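Local coordinates for protein gamma-glutamyl-gamma-aminobutyraldehyde dehydrogenase (Burkholderia cenocepacia, PDB 4LIH) that probably oxidises aldehydes, among them gamma-glutamyl-gamma-aminobutyraldehyde, to carboxylic acids with NAD(P)+ as electron acceptor, as a member of the aldehyde dehydrogenase family, at residues 50-54 with 339-343; 70-76 with 222-228; 135-139 with 183-188. One frame throughout, in Å; residues are numbered along the deposited sequence.

Contact 1: 50-54 with 339-343; sequences PIDGR and GNPLD
Ile51 turns CG1 away from its own carbonyl carbon (chi1 -65°) and, with chi2 extended, sends CD1 on toward Pro341 and Leu342. CG1 presses against Pro341 CG at 3.5 Å, a little closer than carbons usually pack, and CD1 lies 4.2 Å from Leu342 CG, the two side chains meeting at about a right angle. The branch CG2 touches Asn340 OD1. The contact joins the loop linking strands 44-48 and 55-60 to the loop between helices 319-333 and 354-370, and both are shaped by Asx turns. In 339-343, Asn340 OD1 accepts the Leu342 backbone N at 2.9 Å, the donor standing above the carbonyl plane, and Asp343 N closes a type I beta turn on Asn340 O. In 50-54, Asp52 OD1 takes Arg54 N at 3.0 Å and, in one of the two Arg54 conformers, Arg54 NE at 2.9 Å from the opposite face of the carboxylate plane, the latter as part of a salt bridge. That conformer, bent at chi3 (101°), places Arg54 NH2 3.7 Å from Leu342 CD1, which sits at the guanidinium edge. Leu115 of helix 106-117 packs on Ile51 and Leu111 on Leu342, so the two loops share one helical neighbour. No hydrogen bond crosses between the loops: each fixes its own turn with its polar groups, and the junction rests mainly on apolar contact, bordered in that Arg54 conformer by the guanidinium edge.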
loop_
_atom_site.group_PDB
_atom_site.type_symbol
_atom_site.label_atom_id
_atom_site.label_comp_id
_atom_site.label_asym_id
_atom_site.label_seq_id
_atom_site.Cartn_x
_atom_site.Cartn_y
_atom_site.Cartn_z
ATOM N N PRO A 50 -40.390 22.331 -2.522
ATOM C CA PRO A 50 -40.553 22.397 -3.965
ATOM C C PRO A 50 -41.766 21.657 -4.514
ATOM O O PRO A 50 -42.149 21.873 -5.658
ATOM C CB PRO A 50 -39.288 21.722 -4.513
ATOM C CG PRO A 50 -38.362 21.509 -3.369
ATOM C CD PRO A 50 -39.113 21.716 -2.103
ATOM N N ILE A 51 -42.360 20.805 -3.707
ATOM C CA ILE A 51 -43.433 19.961 -4.161
ATOM C C ILE A 51 -44.611 20.848 -4.511
ATOM O O ILE A 51 -45.237 20.680 -5.566
ATOM C CB ILE A 51 -43.858 18.955 -3.062
ATOM C CG1 ILE A 51 -42.682 17.979 -2.783
ATOM C CG2 ILE A 51 -45.113 18.187 -3.493
ATOM C CD1 ILE A 51 -42.854 17.170 -1.497
ATOM N N ASP A 52 -44.884 21.790 -3.612
ATOM C CA ASP A 52 -46.097 22.599 -3.717
ATOM C C ASP A 52 -45.963 23.988 -3.132
ATOM O O ASP A 52 -46.957 24.712 -3.028
ATOM C CB ASP A 52 -47.263 21.833 -3.068
ATOM C CG ASP A 52 -47.064 21.577 -1.582
ATOM O OD1 ASP A 52 -46.014 21.983 -1.007
ATOM O OD2 ASP A 52 -47.992 20.962 -0.993
ATOM N N GLY A 53 -44.751 24.394 -2.765
ATOM C CA GLY A 53 -44.546 25.706 -2.119
ATOM C C GLY A 53 -44.908 25.836 -0.632
ATOM O O GLY A 53 -44.797 26.928 -0.073
ATOM N N ARG A 54 -45.319 24.744 0.014
ATOM C CA ARG A 54 -45.689 24.793 1.433
ATOM C C ARG A 54 -44.473 25.198 2.270
ATOM O O ARG A 54 -43.353 24.773 1.989
ATOM C CB ARG A 54 -46.290 23.442 1.911
ATOM C CG ARG A 54 -45.332 22.243 2.006
ATOM C CD ARG A 54 -46.020 20.907 2.340
ATOM N NE ARG A 54 -46.211 20.043 1.178
ATOM C CZ ARG A 54 -46.394 18.720 1.225
ATOM N NH1 ARG A 54 -46.374 18.054 2.371
ATOM N NH2 ARG A 54 -46.564 18.043 0.101
ATOM N N GLY A 339 -43.922 14.015 -11.303
ATOM C CA GLY A 339 -45.081 13.725 -10.463
ATOM C C GLY A 339 -44.745 14.105 -9.045
ATOM O O GLY A 339 -43.634 14.600 -8.774
ATOM N N ASN A 340 -45.701 13.875 -8.147
ATOM C CA ASN A 340 -45.538 14.145 -6.715
ATOM C C ASN A 340 -44.419 13.261 -6.163
ATOM O O ASN A 340 -44.530 12.029 -6.178
ATOM C CB ASN A 340 -46.849 13.876 -5.950
ATOM C CG ASN A 340 -46.816 14.378 -4.503
ATOM O OD1 ASN A 340 -45.763 14.546 -3.904
ATOM N ND2 ASN A 340 -48.005 14.632 -3.938
ATOM N N PRO A 341 -43.357 13.878 -5.623
ATOM C CA PRO A 341 -42.300 12.988 -5.136
ATOM C C PRO A 341 -42.667 12.191 -3.878
ATOM O O PRO A 341 -41.962 11.245 -3.576
ATOM C CB PRO A 341 -41.129 13.926 -4.877
ATOM C CG PRO A 341 -41.719 15.247 -4.686
ATOM C CD PRO A 341 -42.976 15.298 -5.493
ATOM N N LEU A 342 -43.786 12.520 -3.210
ATOM C CA LEU A 342 -44.297 11.718 -2.108
ATOM C C LEU A 342 -44.881 10.376 -2.551
ATOM O O LEU A 342 -45.128 9.503 -1.700
ATOM C CB LEU A 342 -45.341 12.486 -1.287
ATOM C CG LEU A 342 -44.786 13.639 -0.447
ATOM C CD1 LEU A 342 -45.913 14.435 0.195
ATOM C CD2 LEU A 342 -43.810 13.122 0.604
ATOM N N ASP A 343 -45.065 10.222 -3.874
ATOM C CA ASP A 343 -45.596 9.006 -4.476
ATOM C C ASP A 343 -44.447 8.065 -4.837
ATOM O O ASP A 343 -43.578 8.420 -5.656
ATOM C CB ASP A 343 -46.391 9.379 -5.738
ATOM C CG ASP A 343 -47.075 8.179 -6.403
ATOM O OD1 ASP A 343 -46.612 7.015 -6.286
ATOM O OD2 ASP A 343 -48.067 8.453 -7.096
#

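Contact 2: 70-76 with 222-228; sequences AVAAARR and AGVFNVV
Gly223 O receives Asn226 ND2 at 2.9 Å (N-H...O 156°) and, across the contact, lies 3.2 Å from Ala74 CA in a CA-H...O contact. The amide nitrogen comes from well above the carbonyl plane. Here helix 64-80 packs on one face of the Rossmann-like sheet of the presumed cofactor domain, nearly antiparallel to strand 225-227 (175°), with the axes of the two short segments 8.9 Å apart. Asn226 belongs to this strand, which pairs in parallel with strand 195-199. Its CG stands beside the backbone N (chi1 -46°), which carries the amide back toward Gly223 and the helix. Both ends of the buried amide are satisfied: ND2 also bonds Val196 O, and OD1 accepts Asp33 N. Alanines give the helix a smooth face. Ala74 CB lies against Gly223 O and 4.0 Å from Asn226 ND2, and Ala73 CB approaches Gly223 CA to the same distance, so the backbones come close at this glycine, whose phi is positive. At the solvent-exposed end of the contact, Arg76 reaches over with a bend at chi3: NH2 forms a salt bridge with Asp33 and passes 3.6 Å from Ala222 O, which lies at the guanidinium edge, while Ala73 O stands over one guanidinium face. Toward the other end of the contact, the methyl CB of Ala70 meets Val228 CG2 at 3.7 Å.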
loop_
_atom_site.group_PDB
_atom_site.type_symbol
_atom_site.label_atom_id
_atom_site.label_comp_id
_atom_site.label_asym_id
_atom_site.label_seq_id
_atom_site.Cartn_x
_atom_site.Cartn_y
_atom_site.Cartn_z
ATOM N N ALA A 70 -19.930 28.054 16.724
ATOM C CA ALA A 70 -19.730 26.705 16.179
ATOM C C ALA A 70 -18.248 26.419 16.012
ATOM O O ALA A 70 -17.766 25.402 16.450
ATOM C CB ALA A 70 -20.446 26.557 14.849
ATOM N N VAL A 71 -17.512 27.361 15.419
ATOM C CA VAL A 71 -16.092 27.217 15.217
ATOM C C VAL A 71 -15.296 27.133 16.525
ATOM O O VAL A 71 -14.365 26.333 16.633
ATOM C CB VAL A 71 -15.536 28.335 14.294
ATOM C CG1 VAL A 71 -14.020 28.341 14.322
ATOM C CG2 VAL A 71 -16.056 28.166 12.869
ATOM N N ALA A 72 -15.684 27.932 17.509
ATOM C CA ALA A 72 -15.054 27.931 18.831
ATOM C C ALA A 72 -15.240 26.597 19.547
ATOM O O ALA A 72 -14.277 26.061 20.131
ATOM C CB ALA A 72 -15.594 29.074 19.690
ATOM N N ALA A 73 -16.453 26.058 19.463
ATOM C CA ALA A 73 -16.773 24.766 20.088
ATOM C C ALA A 73 -15.992 23.617 19.420
ATOM O O ALA A 73 -15.535 22.682 20.062
ATOM C CB ALA A 73 -18.278 24.491 20.020
ATOM N N ALA A 74 -15.891 23.701 18.104
ATOM C CA ALA A 74 -15.126 22.746 17.310
ATOM C C ALA A 74 -13.651 22.765 17.667
ATOM O O ALA A 74 -12.981 21.707 17.792
ATOM C CB ALA A 74 -15.313 23.083 15.860
ATOM N N ARG A 75 -13.127 23.987 17.757
ATOM C CA ARG A 75 -11.736 24.241 18.110
ATOM C C ARG A 75 -11.484 23.701 19.515
ATOM O O ARG A 75 -10.481 23.007 19.773
ATOM C CB ARG A 75 -11.435 25.739 18.051
ATOM C CG ARG A 75 -10.074 26.156 18.624
ATOM C CD ARG A 75 -8.930 25.278 18.070
ATOM N NE ARG A 75 -8.896 25.457 16.670
ATOM C CZ ARG A 75 -8.302 24.693 15.759
ATOM N NH1 ARG A 75 -7.591 23.609 16.049
ATOM N NH2 ARG A 75 -8.471 25.050 14.512
ATOM N N ARG A 76 -12.410 24.004 20.423
ATOM C CA ARG A 76 -12.227 23.604 21.815
ATOM C C ARG A 76 -12.198 22.092 21.910
ATOM O O ARG A 76 -11.299 21.506 22.539
ATOM C CB ARG A 76 -13.359 24.145 22.680
ATOM C CG ARG A 76 -13.204 23.825 24.160
ATOM C CD ARG A 76 -14.540 23.945 24.881
ATOM N NE ARG A 76 -15.442 22.885 24.437
ATOM C CZ ARG A 76 -16.694 23.057 24.011
ATOM N NH1 ARG A 76 -17.246 24.274 23.931
ATOM N NH2 ARG A 76 -17.400 21.986 23.652
ATOM N N ALA A 222 -19.927 16.972 22.271
ATOM C CA ALA A 222 -20.343 18.343 22.044
ATOM C C ALA A 222 -19.237 19.077 21.309
ATOM O O ALA A 222 -18.037 19.007 21.679
ATOM C CB ALA A 222 -20.631 19.044 23.348
ATOM N N GLY A 223 -19.637 19.749 20.245
ATOM C CA GLY A 223 -18.715 20.551 19.477
ATOM C C GLY A 223 -18.008 19.864 18.322
ATOM O O GLY A 223 -17.438 20.538 17.469
ATOM N N VAL A 224 -18.055 18.540 18.279
ATOM C CA VAL A 224 -17.335 17.764 17.256
ATOM C C VAL A 224 -18.094 17.740 15.913
ATOM O O VAL A 224 -17.463 17.673 14.813
ATOM C CB VAL A 224 -17.025 16.372 17.810
ATOM C CG1 VAL A 224 -16.545 15.441 16.685
ATOM C CG2 VAL A 224 -15.999 16.474 18.940
ATOM N N PHE A 225 -19.434 17.846 16.012
ATOM C CA PHE A 225 -20.297 17.934 14.840
ATOM C C PHE A 225 -21.388 18.980 15.081
ATOM O O PHE A 225 -22.215 18.810 15.958
ATOM C CB PHE A 225 -20.867 16.574 14.418
ATOM C CG PHE A 225 -21.627 16.610 13.093
ATOM C CD1 PHE A 225 -21.020 16.999 11.898
ATOM C CD2 PHE A 225 -22.968 16.273 13.063
ATOM C CE1 PHE A 225 -21.754 17.012 10.711
ATOM C CE2 PHE A 225 -23.704 16.325 11.914
ATOM C CZ PHE A 225 -23.095 16.690 10.715
ATOM N N ASN A 226 -21.277 20.094 14.361
ATOM C CA ASN A 226 -22.175 21.253 14.451
ATOM C C ASN A 226 -22.781 21.527 13.074
ATOM O O ASN A 226 -22.104 21.379 12.042
ATOM C CB ASN A 226 -21.399 22.497 14.841
ATOM C CG ASN A 226 -20.440 22.265 15.989
ATOM O OD1 ASN A 226 -20.830 22.292 17.157
ATOM N ND2 ASN A 226 -19.187 21.944 15.655
ATOM N N VAL A 227 -24.047 21.963 13.062
ATOM C CA VAL A 227 -24.754 22.302 11.832
ATOM C C VAL A 227 -25.284 23.741 11.980
ATOM O O VAL A 227 -25.952 24.085 12.996
ATOM C CB VAL A 227 -25.892 21.284 11.519
ATOM C CG1 VAL A 227 -26.766 21.743 10.348
ATOM C CG2 VAL A 227 -25.301 19.893 11.237
ATOM N N VAL A 228 -24.905 24.583 11.025
ATOM C CA VAL A 228 -25.203 26.010 11.003
ATOM C C VAL A 228 -26.002 26.344 9.743
ATOM O O VAL A 228 -25.427 26.672 8.698
ATOM C CB VAL A 228 -23.899 26.838 11.044
ATOM C CG1 VAL A 228 -24.150 28.330 10.963
ATOM C CG2 VAL A 228 -23.140 26.498 12.296
#

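Contact 3: 135-139 with 183-188; sequences CVEWF and AWKFGP
Beside the probable active-site pocket, helix 121-142 packs on helix 178-191, whose Trp184 lies near a bound MES molecule. Cys135 SG, anti to the backbone N (chi1 179°), points between the helices: it stands 3.4 Å from Ala183 O and 3.8 Å from Trp184 CD1, an oblique sulfur-aromatic contact. Phe139 lays one ring face on Pro188, whose CB is 3.8 Å from the ring centroid and nearly on its normal, a CH-pi contact; the proline CD touches Phe139 CD2. Trp138 CE3 covers the opposite face, so the ring is sandwiched. The two short helical segments run in roughly the same direction, crossing at -25°, in this alpha/beta domain of the aldehyde dehydrogenase fold, and Gly187 lets them close to 4.5 Å between the CA atoms of Val136 and Gly187. On the other flank, Val136 CG2 meets the edge of the Phe186 ring at CE1, 3.6 Å away, and that ring stacks on Trp98. A water bridges the helices, donating to Val136 O at 3.1 Å and to Gly187 O at 3.0 Å.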
loop_
_atom_site.group_PDB
_atom_site.type_symbol
_atom_site.label_atom_id
_atom_site.label_comp_id
_atom_site.label_asym_id
_atom_site.label_seq_id
_atom_site.Cartn_x
_atom_site.Cartn_y
_atom_site.Cartn_z
ATOM N N CYS A 135 -21.722 5.512 3.829
ATOM C CA CYS A 135 -20.510 6.309 3.837
ATOM C C CYS A 135 -19.908 6.428 5.247
ATOM O O CYS A 135 -18.707 6.192 5.451
ATOM C CB CYS A 135 -20.751 7.662 3.194
ATOM S SG CYS A 135 -19.309 8.737 3.176
ATOM N N VAL A 136 -20.736 6.728 6.230
ATOM C CA VAL A 136 -20.278 6.810 7.597
ATOM C C VAL A 136 -19.714 5.441 8.068
ATOM O O VAL A 136 -18.649 5.366 8.683
ATOM C CB VAL A 136 -21.401 7.285 8.508
ATOM C CG1 VAL A 136 -20.978 7.160 9.974
ATOM C CG2 VAL A 136 -21.753 8.732 8.158
ATOM N N GLU A 137 -20.431 4.370 7.792
ATOM C CA GLU A 137 -19.994 3.054 8.203
ATOM C C GLU A 137 -18.662 2.637 7.615
ATOM O O GLU A 137 -17.820 1.988 8.294
ATOM C CB GLU A 137 -21.051 1.986 7.827
ATOM C CG GLU A 137 -22.365 2.071 8.615
ATOM C CD GLU A 137 -23.565 1.440 7.916
ATOM O OE1 GLU A 137 -23.546 1.035 6.734
ATOM O OE2 GLU A 137 -24.599 1.371 8.567
ATOM N N TRP A 138 -18.472 2.954 6.335
ATOM C CA TRP A 138 -17.269 2.508 5.604
ATOM C C TRP A 138 -16.058 3.248 6.160
ATOM O O TRP A 138 -15.045 2.646 6.483
ATOM C CB TRP A 138 -17.446 2.776 4.119
ATOM C CG TRP A 138 -16.480 2.107 3.196
ATOM C CD1 TRP A 138 -16.642 0.905 2.577
ATOM C CD2 TRP A 138 -15.230 2.619 2.756
ATOM N NE1 TRP A 138 -15.539 0.610 1.792
ATOM C CE2 TRP A 138 -14.673 1.664 1.850
ATOM C CE3 TRP A 138 -14.505 3.770 3.054
ATOM C CZ2 TRP A 138 -13.417 1.830 1.247
ATOM C CZ3 TRP A 138 -13.255 3.965 2.408
ATOM C CH2 TRP A 138 -12.739 2.973 1.510
ATOM N N PHE A 139 -16.181 4.555 6.371
ATOM C CA PHE A 139 -15.032 5.255 6.938
ATOM C C PHE A 139 -14.764 4.830 8.386
ATOM O O PHE A 139 -13.614 4.745 8.789
ATOM C CB PHE A 139 -15.112 6.772 6.746
ATOM C CG PHE A 139 -14.808 7.198 5.320
ATOM C CD1 PHE A 139 -13.480 7.171 4.834
ATOM C CD2 PHE A 139 -15.843 7.469 4.437
ATOM C CE1 PHE A 139 -13.184 7.548 3.514
ATOM C CE2 PHE A 139 -15.554 7.809 3.129
ATOM C CZ PHE A 139 -14.244 7.848 2.673
ATOM N N ALA A 183 -22.743 13.773 4.185
ATOM C CA ALA A 183 -22.069 12.594 4.722
ATOM C C ALA A 183 -20.737 12.294 3.997
ATOM O O ALA A 183 -19.796 11.824 4.604
ATOM C CB ALA A 183 -22.984 11.412 4.606
ATOM N N TRP A 184 -20.665 12.552 2.688
ATOM C CA TRP A 184 -19.380 12.379 1.944
ATOM C C TRP A 184 -18.265 13.278 2.512
ATOM O O TRP A 184 -17.083 12.933 2.446
ATOM C CB TRP A 184 -19.556 12.704 0.445
ATOM C CG TRP A 184 -20.156 11.598 -0.331
ATOM C CD1 TRP A 184 -20.831 10.521 0.171
ATOM C CD2 TRP A 184 -20.153 11.438 -1.754
ATOM N NE1 TRP A 184 -21.269 9.715 -0.855
ATOM C CE2 TRP A 184 -20.849 10.244 -2.043
ATOM C CE3 TRP A 184 -19.652 12.205 -2.817
ATOM C CZ2 TRP A 184 -21.053 9.776 -3.360
ATOM C CZ3 TRP A 184 -19.820 11.719 -4.136
ATOM C CH2 TRP A 184 -20.534 10.526 -4.378
ATOM N N LYS A 185 -18.654 14.440 3.031
ATOM C CA LYS A 185 -17.734 15.286 3.802
ATOM C C LYS A 185 -17.549 14.805 5.238
ATOM O O LYS A 185 -16.428 14.544 5.661
ATOM C CB LYS A 185 -18.160 16.756 3.833
ATOM C CG LYS A 185 -18.504 17.413 2.496
ATOM C CD LYS A 185 -17.503 17.204 1.398
ATOM C CE LYS A 185 -17.965 17.969 0.176
ATOM N NZ LYS A 185 -17.166 17.627 -1.026
ATOM N N PHE A 186 -18.620 14.687 6.015
ATOM C CA PHE A 186 -18.433 14.452 7.456
ATOM C C PHE A 186 -18.026 13.016 7.826
ATOM O O PHE A 186 -17.475 12.790 8.899
ATOM C CB PHE A 186 -19.638 14.954 8.287
ATOM C CG PHE A 186 -20.944 14.224 8.064
ATOM C CD1 PHE A 186 -21.095 12.875 8.384
ATOM C CD2 PHE A 186 -22.077 14.921 7.658
ATOM C CE1 PHE A 186 -22.310 12.251 8.214
ATOM C CE2 PHE A 186 -23.295 14.295 7.497
ATOM C CZ PHE A 186 -23.424 12.961 7.788
ATOM N N GLY A 187 -18.389 12.062 7.000
ATOM C CA GLY A 187 -17.970 10.650 7.183
ATOM C C GLY A 187 -16.470 10.511 7.286
ATOM O O GLY A 187 -15.931 10.144 8.340
ATOM N N PRO A 188 -15.759 10.895 6.226
ATOM C CA PRO A 188 -14.286 10.826 6.383
ATOM C C PRO A 188 -13.682 11.853 7.362
ATOM O O PRO A 188 -12.720 11.547 8.079
ATOM C CB PRO A 188 -13.787 11.103 4.973
ATOM C CG PRO A 188 -14.922 11.760 4.240
ATOM C CD PRO A 188 -16.169 11.144 4.828
HETATM O O HOH W 1 -17.629 8.121 9.687
#

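In the fold
Contacts 2 and 3 adjoin, their centres about 18 Å apart: Phe225 CZ of 222-228 packs 3.7 Å from Phe186 CD2 of 183-188, and Trp98 meets both rings. Contact 2 sets helix 64-80 on the sheet containing strands 195-199 and 225-227; contact 3 joins helix 121-142 to helix 178-191. Contact 1 stands apart, with its centre about 34 Å from that of contact 2 and about 29 Å from that of contact 3, and joins loops far apart in sequence whose intervening chain includes both other contacts. Contact 3 lies nearest the chemistry: the Trp184 side chain is about 6 Å from that of Glu274, the predicted active-site residue, and about 4 Å from the MES, probably from the crystallisation liquor.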